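Local coordinates for protein putative DNA helicase (Lactobacillus plantarum, PDB 3DMN) that is a putative DNA helicase, its C-terminal domain related to the UvrD-like P-loop NTPases, and probably takes part in nucleotide-driven unwinding of DNA, at residues Ala45-Asp48 with Gln49-Gln53; Glu75-Thr78 with Lys79-Ala83; Ile103-Ser107 with Phe108-Gly112; Ala161-His165 with Ala166-Leu170. All coordinates share one frame; numbering follows the deposited sequence. Where two conformers were deposited one is given.

Contact 1: residues Ala45-Asp48 with Gln49-Gln53; sequences AGVD and QVVDQ
Val47 and Val51 meet one helical turn apart, on the side of the helix that turns into the protein. Their methyls only just touch, Val47 CG1 lying 4.5 Å from Val51 CG2, and the closer fit is between methyls and carbonyls. Val51 CG2 settles 3.5 Å from Val47 O, and Val50 CG2 comes as near to Gly46 O. Both branches sit beside their own backbone N, because each valine keeps CG1 anti to it (chi1 175° in Val50), and this aims CG2 back along the helix at the preceding turn. The rungs beneath are regular alpha-helical bonds: Val51 N reaches Val47 O at 2.9 Å, with an N-H...O angle of 169°, and Val50 N reaches Gly46 O at 3.0 Å.

The other side, carrying Asp48 and Asp52, is loose and faces solvent. Asp52 N bonds to Asp48 O, while Asp52 OD1 lies 3.2 Å from Asp48 O, two acceptors that form no bond. The two carboxylates stay apart, OD2 of Asp48 being 6.4 Å from OD2 of Asp52. Arg84 pairs with Asp48 OD1 in a salt bridge and probably eases the gathering of negative charge.

Within the fold, Val47 packs on Leu77 and Ala80 of helix 71-82, and Val50 and Val51 on its Leu81. Val47 and Val50 also touch Trp121 of strand 118-121, while Gln53 leans on Thr149 of strand 147-153.

Contact 2: residues Glu75-Thr78 with Lys79-Ala83; sequences EALT and KALKA. With ACT (acetate ion), chain F.
Leu77 and Leu81 carry this contact, their side chains crossing obliquely one turn apart on the buried side of the helix. With Leu77 CG swung away from its backbone N (chi1 176°), the branch points on along the helix toward the next turn, where Leu81 CD1 is 3.8 Å from Leu77 CG and Leu81 CG is 3.9 Å from Leu77 CD1. Leu81 CG also rests 3.4 Å from Leu77 O, the oxygen that accepts the N-H of Leu81. With an alanine at Leu77, the isobutyl branch gone, Leu81 CD1 would probably lose the branched carbons it packs on, and a gap would be likely to open between this helix and the sheet.

A second pair runs alongside, where Lys82 stretches out past Thr78. Lys82 CG passes 3.4 Å from Thr78 O, and Lys82 CE comes 3.9 Å from Thr78 CG2. The extended chain delivers Lys82 NZ to an acetate ion, probably from the crystallisation liquor, with a bond of 2.9 Å to OXT. Thr78 OG1 turns back to Cys74 O.

The helix is wedged between neighbours: Leu77 and Leu81 reach Ile66 of strand 64-68, Thr78 covers Val88 and Leu90 of strand 88-90, and Ala80 faces Phe43 at the start of helix 43-59.

Contact 3: residues Ile103-Ser107 with Phe108-Gly112; sequences IVVPS and FLAKG
Phe108 folds back over Pro106, giving a CH-pi contact at the end of a strand. Pro106 CB stands over one face of the ring, 3.7 Å from the centroid and 21° off the normal, displaced toward the rim, with Phe108 CZ its nearest ring atom at 3.5 Å. The ring gets there because Phe108 CG sits in the crowded position between backbone N and carbonyl carbon (chi1 56°), which turns it back toward the preceding residues.

Pro106 and Ser107 open two overlapping turns of 3-10 type. Leu109 N bonds to Pro106 O at 2.8 Å, and Ala110 N to Ser107 O at 3.1 Å; both donors stand above the carbonyl planes, off the lone pairs. Ser107 OG is held by Lys69 O, which ties the turn to the loop after strand 64-68.

On the proline ring, CD of Pro106 lies 4.0 Å from Leu109 CD1, the two side chains running side by side. Val105 CG1 packs against the far end of the turn, 3.7 Å from Ala110 CB. Ala110, Lys111 and Gly112 recall the Ala-Lys-Gly inside motif V of UvrD-like helicases, which would be consistent with a helicase loop after a core strand.

Strand 102-106 runs between strands 64-68 and 88-90: Val105 bonds by its backbone to Ile66 and Gly68, Val104 makes a backbone hydrogen bond with Thr89, and Pro106 and Val104 touch Cys74 of helix 71-82.

Contact 4: residues Ala161-His165 with Ala166-Leu170; sequences ARVNH and ALYTL
Leu167 N closes a tight 3-10 turn on Asn164 O at 2.9 Å, after which the backbone straightens at Tyr168 (phi -152°) to enter strand 169-170, the last strand of the parallel sheet. The turn is doubled by an Asx turn: Asn164 OD1 accepts Ala166 N at 3.0 Å, the donor standing above the amide carbonyl plane.

Leu167 and Tyr168 fold back on the residues before them. Leu167 CD1 lies 3.9 Å from Asn164 CB and a little farther from Val163 CG1. Tyr168 holds its ring back against the preceding loop, since its CG occupies the position between backbone N and carbonyl carbon (chi1 63°). Val163 CG1 reaches CE2 of that Tyr168 ring at 3.9 Å. The tyrosine edge points toward the imidazole face of His165, an offset edge-to-face pair with planes at 62° and centroids 5.9 Å apart. If Tyr168 were replaced by an alanine, the imidazole of His165 would probably lose the ring edge at its face and be freer to turn, and Val163 CG1 would lose its cover.

Glu17 contributes from the N-terminal side, its carboxylate taking Asn164 N. Thr169 pairs by its backbone with Pro35 and Val37, setting the short strand beside strand 36-40, and Tyr168 and Leu170 both pack on Val37. At the end of the ring, one water joins the two segments, 2.7 Å from Tyr168 OH and donating to Val163 O.

Overall arrangement
From the N terminus the four contacts come in series, each local, so none closes a long loop and none nests in or crosses another. Contact 1, on helix 43-59, and contact 2, on helix 71-82, flank strand 64-68 in the chain and pack directly on each other. Contact 3 follows on strand 102-106 and the turn after it; Val104 CB packs 3.7 Å from Thr78 OG1, so contacts 2 and 3 touch. Contact 4 comes last, leading into edge strand 169-170 on the opposite side of the chain's centre from contacts 2 and 3, about 29 Å from contact 2 centre to centre. Both contact 3 and contact 4 reach the same parallel sheet.

Contact 1: residues Ala45-Asp48 with Gln49-Gln53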
loop_
_atom_site.group_PDB
_atom_site.type_symbol
_atom_site.label_atom_id
_atom_site.label_comp_id
_atom_site.label_asym_id
_atom_site.label_seq_id
_atom_site.Cartn_x
_atom_site.Cartn_y
_atom_site.Cartn_z
ATOM N N ALA A 45 -6.263 8.301 12.294
ATOM C CA ALA A 45 -4.822 8.121 12.468
ATOM C C ALA A 45 -4.164 7.417 11.268
ATOM O O ALA A 45 -2.995 7.684 10.894
ATOM C CB ALA A 45 -4.542 7.369 13.735
ATOM N N GLY A 46 -4.900 6.473 10.673
ATOM C CA GLY A 46 -4.406 5.846 9.433
ATOM C C GLY A 46 -4.223 6.869 8.338
ATOM O O GLY A 46 -3.206 6.870 7.650
ATOM N N VAL A 47 -5.216 7.754 8.181
ATOM C CA VAL A 47 -5.140 8.793 7.152
ATOM C C VAL A 47 -3.944 9.732 7.459
ATOM O O VAL A 47 -3.219 10.116 6.545
ATOM C CB VAL A 47 -6.461 9.556 7.095
ATOM C CG1 VAL A 47 -6.349 10.748 6.157
ATOM C CG2 VAL A 47 -7.603 8.606 6.619
ATOM N N ASP A 48 -3.722 10.076 8.738
ATOM C CA ASP A 48 -2.531 10.865 9.106
ATOM C C ASP A 48 -1.263 10.197 8.524
ATOM O O ASP A 48 -0.351 10.863 7.990
ATOM C CB ASP A 48 -2.338 10.881 10.625
ATOM C CG ASP A 48 -3.348 11.773 11.373
ATOM O OD1 ASP A 48 -4.164 12.489 10.735
ATOM O OD2 ASP A 48 -3.232 11.863 12.631
ATOM N N GLN A 49 -1.178 8.875 8.684
ATOM C CA GLN A 49 0.039 8.205 8.222
ATOM C C GLN A 49 0.157 8.226 6.714
ATOM O O GLN A 49 1.278 8.331 6.178
ATOM C CB GLN A 49 0.172 6.776 8.766
ATOM C CG GLN A 49 1.442 6.068 8.286
ATOM C CD GLN A 49 2.758 6.787 8.603
ATOM O OE1 GLN A 49 2.899 7.481 9.619
ATOM N NE2 GLN A 49 3.744 6.601 7.723
ATOM N N VAL A 50 -0.967 8.109 6.013
ATOM C CA VAL A 50 -0.950 8.221 4.546
ATOM C C VAL A 50 -0.443 9.620 4.122
ATOM O O VAL A 50 0.394 9.757 3.221
ATOM C CB VAL A 50 -2.326 7.953 3.944
ATOM C CG1 VAL A 50 -2.308 8.197 2.473
ATOM C CG2 VAL A 50 -2.749 6.487 4.239
ATOM N N VAL A 51 -0.965 10.655 4.765
ATOM C CA VAL A 51 -0.538 12.037 4.452
ATOM C C VAL A 51 0.982 12.187 4.653
ATOM O O VAL A 51 1.721 12.723 3.798
ATOM C CB VAL A 51 -1.321 13.033 5.327
ATOM C CG1 VAL A 51 -0.707 14.431 5.281
ATOM C CG2 VAL A 51 -2.772 13.106 4.832
ATOM N N ASP A 52 1.442 11.662 5.783
ATOM C CA ASP A 52 2.831 11.736 6.172
ATOM C C ASP A 52 3.730 10.951 5.199
ATOM O O ASP A 52 4.808 11.450 4.788
ATOM C CB ASP A 52 3.017 11.213 7.574
ATOM C CG ASP A 52 2.410 12.110 8.617
ATOM O OD1 ASP A 52 1.885 13.187 8.274
ATOM O OD2 ASP A 52 2.513 11.736 9.810
ATOM N N GLN A 53 3.287 9.748 4.827
ATOM C CA GLN A 53 4.040 8.948 3.860
ATOM C C GLN A 53 4.106 9.604 2.478
ATOM O O GLN A 53 5.134 9.568 1.806
ATOM C CB GLN A 53 3.457 7.539 3.757
ATOM C CG GLN A 53 4.379 6.592 2.951
ATOM C CD GLN A 53 5.656 6.287 3.691
ATOM O OE1 GLN A 53 6.761 6.372 3.125
ATOM N NE2 GLN A 53 5.529 5.977 4.955
#

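Contact 2: residues Glu75-Thr78 with Lys79-Ala83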
loop_
_atom_site.group_PDB
_atom_site.type_symbol
_atom_site.label_atom_id
_atom_site.label_comp_id
_atom_site.label_asym_id
_atom_site.label_seq_id
_atom_site.Cartn_x
_atom_site.Cartn_y
_atom_site.Cartn_z
ATOM N N GLU A 75 -13.162 4.834 -1.793
ATOM C CA GLU A 75 -13.996 6.043 -1.720
ATOM C C GLU A 75 -13.848 6.704 -0.346
ATOM O O GLU A 75 -13.745 7.924 -0.262
ATOM C CB GLU A 75 -15.456 5.655 -1.980
ATOM C CG GLU A 75 -15.656 5.430 -3.436
ATOM C CD GLU A 75 -17.001 4.842 -3.772
ATOM O OE1 GLU A 75 -17.635 4.250 -2.873
ATOM O OE2 GLU A 75 -17.416 4.975 -4.951
ATOM N N ALA A 76 -13.874 5.896 0.720
ATOM C CA ALA A 76 -13.796 6.452 2.094
ATOM C C ALA A 76 -12.432 7.142 2.272
ATOM O O ALA A 76 -12.354 8.231 2.834
ATOM C CB ALA A 76 -13.959 5.361 3.110
ATOM N N LEU A 77 -11.367 6.516 1.768
ATOM C CA LEU A 77 -10.016 7.095 1.923
ATOM C C LEU A 77 -9.917 8.371 1.120
ATOM O O LEU A 77 -9.328 9.355 1.577
ATOM C CB LEU A 77 -8.938 6.095 1.496
ATOM C CG LEU A 77 -7.531 6.689 1.562
ATOM C CD1 LEU A 77 -7.189 7.103 3.006
ATOM C CD2 LEU A 77 -6.479 5.742 0.975
ATOM N N THR A 78 -10.451 8.330 -0.099
ATOM C CA THR A 78 -10.398 9.485 -1.004
ATOM C C THR A 78 -11.074 10.694 -0.363
ATOM O O THR A 78 -10.496 11.794 -0.362
ATOM C CB THR A 78 -10.996 9.120 -2.378
ATOM O OG1 THR A 78 -10.168 8.133 -2.993
ATOM C CG2 THR A 78 -11.086 10.395 -3.261
ATOM N N LYS A 79 -12.287 10.507 0.148
ATOM C CA LYS A 79 -13.016 11.617 0.788
ATOM C C LYS A 79 -12.147 12.183 1.921
ATOM O O LYS A 79 -12.007 13.396 2.064
ATOM C CB LYS A 79 -14.342 11.102 1.338
ATOM C CG LYS A 79 -15.095 12.170 2.112
ATOM C CD LYS A 79 -16.399 11.626 2.685
ATOM C CE LYS A 79 -17.022 12.649 3.633
ATOM N NZ LYS A 79 -18.305 12.187 4.257
ATOM N N ALA A 80 -11.558 11.294 2.728
ATOM C CA ALA A 80 -10.755 11.738 3.877
ATOM C C ALA A 80 -9.504 12.496 3.396
ATOM O O ALA A 80 -9.173 13.560 3.927
ATOM C CB ALA A 80 -10.354 10.569 4.719
ATOM N N LEU A 81 -8.840 11.991 2.352
ATOM C CA LEU A 81 -7.616 12.639 1.913
ATOM C C LEU A 81 -7.908 14.016 1.314
ATOM O O LEU A 81 -7.144 14.980 1.499
ATOM C CB LEU A 81 -6.904 11.777 0.891
ATOM C CG LEU A 81 -6.192 10.555 1.488
ATOM C CD1 LEU A 81 -5.705 9.745 0.267
ATOM C CD2 LEU A 81 -4.998 10.960 2.393
ATOM N N LYS A 82 -9.030 14.138 0.609
ATOM C CA LYS A 82 -9.382 15.477 0.070
ATOM C C LYS A 82 -9.602 16.464 1.214
ATOM O O LYS A 82 -9.237 17.625 1.116
ATOM C CB LYS A 82 -10.619 15.391 -0.827
ATOM C CG LYS A 82 -10.296 14.696 -2.157
ATOM C CD LYS A 82 -11.510 14.773 -3.086
ATOM C CE LYS A 82 -11.275 14.070 -4.439
ATOM N NZ LYS A 82 -12.545 14.076 -5.305
ATOM N N ALA A 83 -10.187 15.980 2.309
ATOM C CA ALA A 83 -10.374 16.800 3.511
ATOM C C ALA A 83 -9.060 17.054 4.264
ATOM O O ALA A 83 -9.042 17.830 5.235
ATOM C CB ALA A 83 -11.455 16.126 4.429
HETATM C C ACT F . -11.459 11.848 -7.717
HETATM O O ACT F . -11.153 11.149 -8.717
HETATM O OXT ACT F . -11.549 13.087 -7.885
HETATM C CH3 ACT F . -11.784 11.239 -6.406
#

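Contact 3: residues Ile103-Ser107 with Phe108-Gly112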
loop_
_atom_site.group_PDB
_atom_site.type_symbol
_atom_site.label_atom_id
_atom_site.label_comp_id
_atom_site.label_asym_id
_atom_site.label_seq_id
_atom_site.Cartn_x
_atom_site.Cartn_y
_atom_site.Cartn_z
ATOM N N ILE A 103 -2.839 9.168 -6.685
ATOM C CA ILE A 103 -3.784 8.194 -7.262
ATOM C C ILE A 103 -4.192 7.202 -6.179
ATOM O O ILE A 103 -3.339 6.708 -5.435
ATOM C CB ILE A 103 -3.285 7.378 -8.524
ATOM C CG1 ILE A 103 -2.028 6.610 -8.225
ATOM C CG2 ILE A 103 -3.158 8.274 -9.770
ATOM C CD1 ILE A 103 -1.511 5.839 -9.414
ATOM N N VAL A 104 -5.498 6.949 -6.104
ATOM C CA VAL A 104 -6.063 5.921 -5.240
ATOM C C VAL A 104 -6.673 4.885 -6.190
ATOM O O VAL A 104 -7.536 5.241 -7.035
ATOM C CB VAL A 104 -7.155 6.518 -4.274
ATOM C CG1 VAL A 104 -7.765 5.360 -3.506
ATOM C CG2 VAL A 104 -6.503 7.483 -3.288
ATOM N N VAL A 105 -6.240 3.637 -6.037
ATOM C CA VAL A 105 -6.416 2.589 -7.037
ATOM C C VAL A 105 -7.094 1.416 -6.308
ATOM O O VAL A 105 -6.501 0.835 -5.414
ATOM C CB VAL A 105 -4.958 2.057 -7.572
ATOM C CG1 VAL A 105 -5.077 0.959 -8.636
ATOM C CG2 VAL A 105 -4.072 3.193 -8.107
ATOM N N PRO A 106 -8.332 1.050 -6.702
ATOM C CA PRO A 106 -8.823 -0.247 -6.132
ATOM C C PRO A 106 -7.998 -1.422 -6.645
ATOM O O PRO A 106 -7.553 -1.401 -7.793
ATOM C CB PRO A 106 -10.227 -0.372 -6.708
ATOM C CG PRO A 106 -10.588 1.025 -7.125
ATOM C CD PRO A 106 -9.332 1.682 -7.577
ATOM N N SER A 107 -7.828 -2.449 -5.824
ATOM C CA SER A 107 -6.911 -3.543 -6.150
ATOM C C SER A 107 -7.173 -4.094 -7.533
ATOM O O SER A 107 -6.242 -4.365 -8.308
ATOM C CB SER A 107 -6.992 -4.681 -5.127
ATOM O OG SER A 107 -8.315 -5.233 -5.055
ATOM N N PHE A 108 -8.451 -4.265 -7.856
ATOM C CA PHE A 108 -8.840 -4.838 -9.159
ATOM C C PHE A 108 -8.517 -3.976 -10.374
ATOM O O PHE A 108 -8.674 -4.450 -11.534
ATOM C CB PHE A 108 -10.342 -5.230 -9.152
ATOM C CG PHE A 108 -11.264 -4.111 -8.806
ATOM C CD1 PHE A 108 -11.786 -3.996 -7.503
ATOM C CD2 PHE A 108 -11.617 -3.154 -9.757
ATOM C CE1 PHE A 108 -12.666 -2.976 -7.153
ATOM C CE2 PHE A 108 -12.488 -2.110 -9.437
ATOM C CZ PHE A 108 -13.039 -2.023 -8.108
ATOM N N LEU A 109 -8.129 -2.725 -10.148
ATOM C CA LEU A 109 -7.780 -1.873 -11.287
ATOM C C LEU A 109 -6.298 -1.733 -11.424
ATOM O O LEU A 109 -5.829 -1.041 -12.337
ATOM C CB LEU A 109 -8.407 -0.493 -11.234
ATOM C CG LEU A 109 -9.905 -0.417 -11.475
ATOM C CD1 LEU A 109 -10.358 1.052 -11.443
ATOM C CD2 LEU A 109 -10.333 -1.129 -12.767
ATOM N N ALA A 110 -5.564 -2.371 -10.531
ATOM C CA ALA A 110 -4.124 -2.216 -10.550
ATOM C C ALA A 110 -3.508 -3.228 -11.528
ATOM O O ALA A 110 -2.285 -3.289 -11.693
ATOM C CB ALA A 110 -3.564 -2.332 -9.149
ATOM N N LYS A 111 -4.373 -4.025 -12.172
ATOM C CA LYS A 111 -3.956 -5.125 -13.041
ATOM C C LYS A 111 -3.012 -4.626 -14.123
ATOM O O LYS A 111 -3.348 -3.685 -14.858
ATOM C CB LYS A 111 -5.200 -5.771 -13.685
ATOM C CG LYS A 111 -4.924 -6.926 -14.647
ATOM C CD LYS A 111 -6.205 -7.304 -15.398
ATOM C CE LYS A 111 -5.990 -8.537 -16.272
ATOM N NZ LYS A 111 -6.638 -8.362 -17.607
ATOM N N GLY A 112 -1.847 -5.260 -14.210
ATOM C CA GLY A 112 -0.847 -4.935 -15.228
ATOM C C GLY A 112 -0.105 -3.653 -14.940
ATOM O O GLY A 112 0.509 -3.085 -15.854
#

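Contact 4: residues Ala161-His165 with Ala166-Leu170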
loop_
_atom_site.group_PDB
_atom_site.type_symbol
_atom_site.label_atom_id
_atom_site.label_comp_id
_atom_site.label_asym_id
_atom_site.label_seq_id
_atom_site.Cartn_x
_atom_site.Cartn_y
_atom_site.Cartn_z
ATOM N N ALA A 161 1.722 -12.242 9.767
ATOM C CA ALA A 161 2.408 -12.733 10.985
ATOM C C ALA A 161 3.600 -13.626 10.603
ATOM O O ALA A 161 4.616 -13.632 11.281
ATOM C CB ALA A 161 1.432 -13.487 11.896
ATOM N N ARG A 162 3.456 -14.380 9.531
ATOM C CA ARG A 162 4.489 -15.343 9.128
ATOM C C ARG A 162 5.721 -14.668 8.572
ATOM O O ARG A 162 6.772 -15.294 8.493
ATOM C CB ARG A 162 3.960 -16.354 8.109
ATOM C CG ARG A 162 3.645 -15.814 6.690
ATOM C CD ARG A 162 3.102 -16.930 5.777
ATOM N NE ARG A 162 3.914 -18.165 5.888
ATOM C CZ ARG A 162 5.098 -18.321 5.301
ATOM N NH1 ARG A 162 5.623 -17.345 4.571
ATOM N NH2 ARG A 162 5.782 -19.452 5.442
ATOM N N VAL A 163 5.608 -13.407 8.177
ATOM C CA VAL A 163 6.773 -12.739 7.539
ATOM C C VAL A 163 7.878 -12.516 8.561
ATOM O O VAL A 163 7.631 -12.073 9.663
ATOM C CB VAL A 163 6.360 -11.402 6.901
ATOM C CG1 VAL A 163 7.556 -10.733 6.248
ATOM C CG2 VAL A 163 5.270 -11.639 5.845
ATOM N N ASN A 164 9.113 -12.804 8.161
ATOM C CA ASN A 164 10.271 -12.583 8.996
ATOM C C ASN A 164 10.330 -11.105 9.398
ATOM O O ASN A 164 10.349 -10.211 8.525
ATOM C CB ASN A 164 11.484 -13.026 8.162
ATOM C CG ASN A 164 12.797 -12.974 8.908
ATOM O OD1 ASN A 164 12.963 -12.230 9.888
ATOM N ND2 ASN A 164 13.772 -13.727 8.406
ATOM N N HIS A 165 10.401 -10.842 10.708
ATOM C CA HIS A 165 10.398 -9.436 11.162
ATOM C C HIS A 165 11.581 -8.623 10.651
ATOM O O HIS A 165 11.495 -7.389 10.580
ATOM C CB HIS A 165 10.349 -9.329 12.676
ATOM C CG HIS A 165 9.026 -9.722 13.260
ATOM N ND1 HIS A 165 8.669 -9.423 14.561
ATOM C CD2 HIS A 165 7.973 -10.384 12.722
ATOM C CE1 HIS A 165 7.452 -9.894 14.796
ATOM N NE2 HIS A 165 7.013 -10.491 13.700
ATOM N N ALA A 166 12.659 -9.291 10.258
ATOM C CA ALA A 166 13.821 -8.591 9.697
ATOM C C ALA A 166 13.520 -7.890 8.347
ATOM O O ALA A 166 14.252 -6.983 7.917
ATOM C CB ALA A 166 14.979 -9.572 9.507
ATOM N N LEU A 167 12.492 -8.379 7.662
ATOM C CA LEU A 167 12.206 -7.940 6.267
ATOM C C LEU A 167 11.413 -6.655 6.169
ATOM O O LEU A 167 11.125 -6.176 5.065
ATOM C CB LEU A 167 11.481 -9.058 5.494
ATOM C CG LEU A 167 12.328 -10.331 5.305
ATOM C CD1 LEU A 167 11.490 -11.415 4.629
ATOM C CD2 LEU A 167 13.552 -10.059 4.456
ATOM N N TYR A 168 10.977 -6.122 7.301
ATOM C CA TYR A 168 10.260 -4.857 7.265
ATOM C C TYR A 168 10.443 -4.101 8.546
ATOM O O TYR A 168 10.880 -4.697 9.556
ATOM C CB TYR A 168 8.754 -5.103 7.005
ATOM C CG TYR A 168 8.043 -5.895 8.078
ATOM C CD1 TYR A 168 7.272 -5.229 9.046
ATOM C CD2 TYR A 168 8.068 -7.303 8.092
ATOM C CE1 TYR A 168 6.563 -5.952 10.030
ATOM C CE2 TYR A 168 7.371 -8.031 9.081
ATOM C CZ TYR A 168 6.611 -7.337 10.031
ATOM O OH TYR A 168 5.876 -7.981 11.016
ATOM N N THR A 169 10.103 -2.800 8.530
ATOM C CA THR A 169 10.073 -2.030 9.774
ATOM C C THR A 169 8.634 -1.891 10.267
ATOM O O THR A 169 7.688 -1.893 9.467
ATOM C CB THR A 169 10.716 -0.647 9.632
ATOM O OG1 THR A 169 9.916 0.169 8.768
ATOM C CG2 THR A 169 12.169 -0.789 9.090
ATOM N N LEU A 170 8.488 -1.803 11.591
ATOM C CA LEU A 170 7.174 -1.707 12.210
ATOM C C LEU A 170 7.124 -0.468 13.090
ATOM O O LEU A 170 7.928 -0.322 14.034
ATOM C CB LEU A 170 6.869 -2.964 13.034
ATOM C CG LEU A 170 5.509 -2.981 13.732
ATOM C CD1 LEU A 170 4.384 -3.008 12.700
ATOM C CD2 LEU A 170 5.423 -4.193 14.695
HETATM O O HOH W 1 5.602 -10.602 10.657
#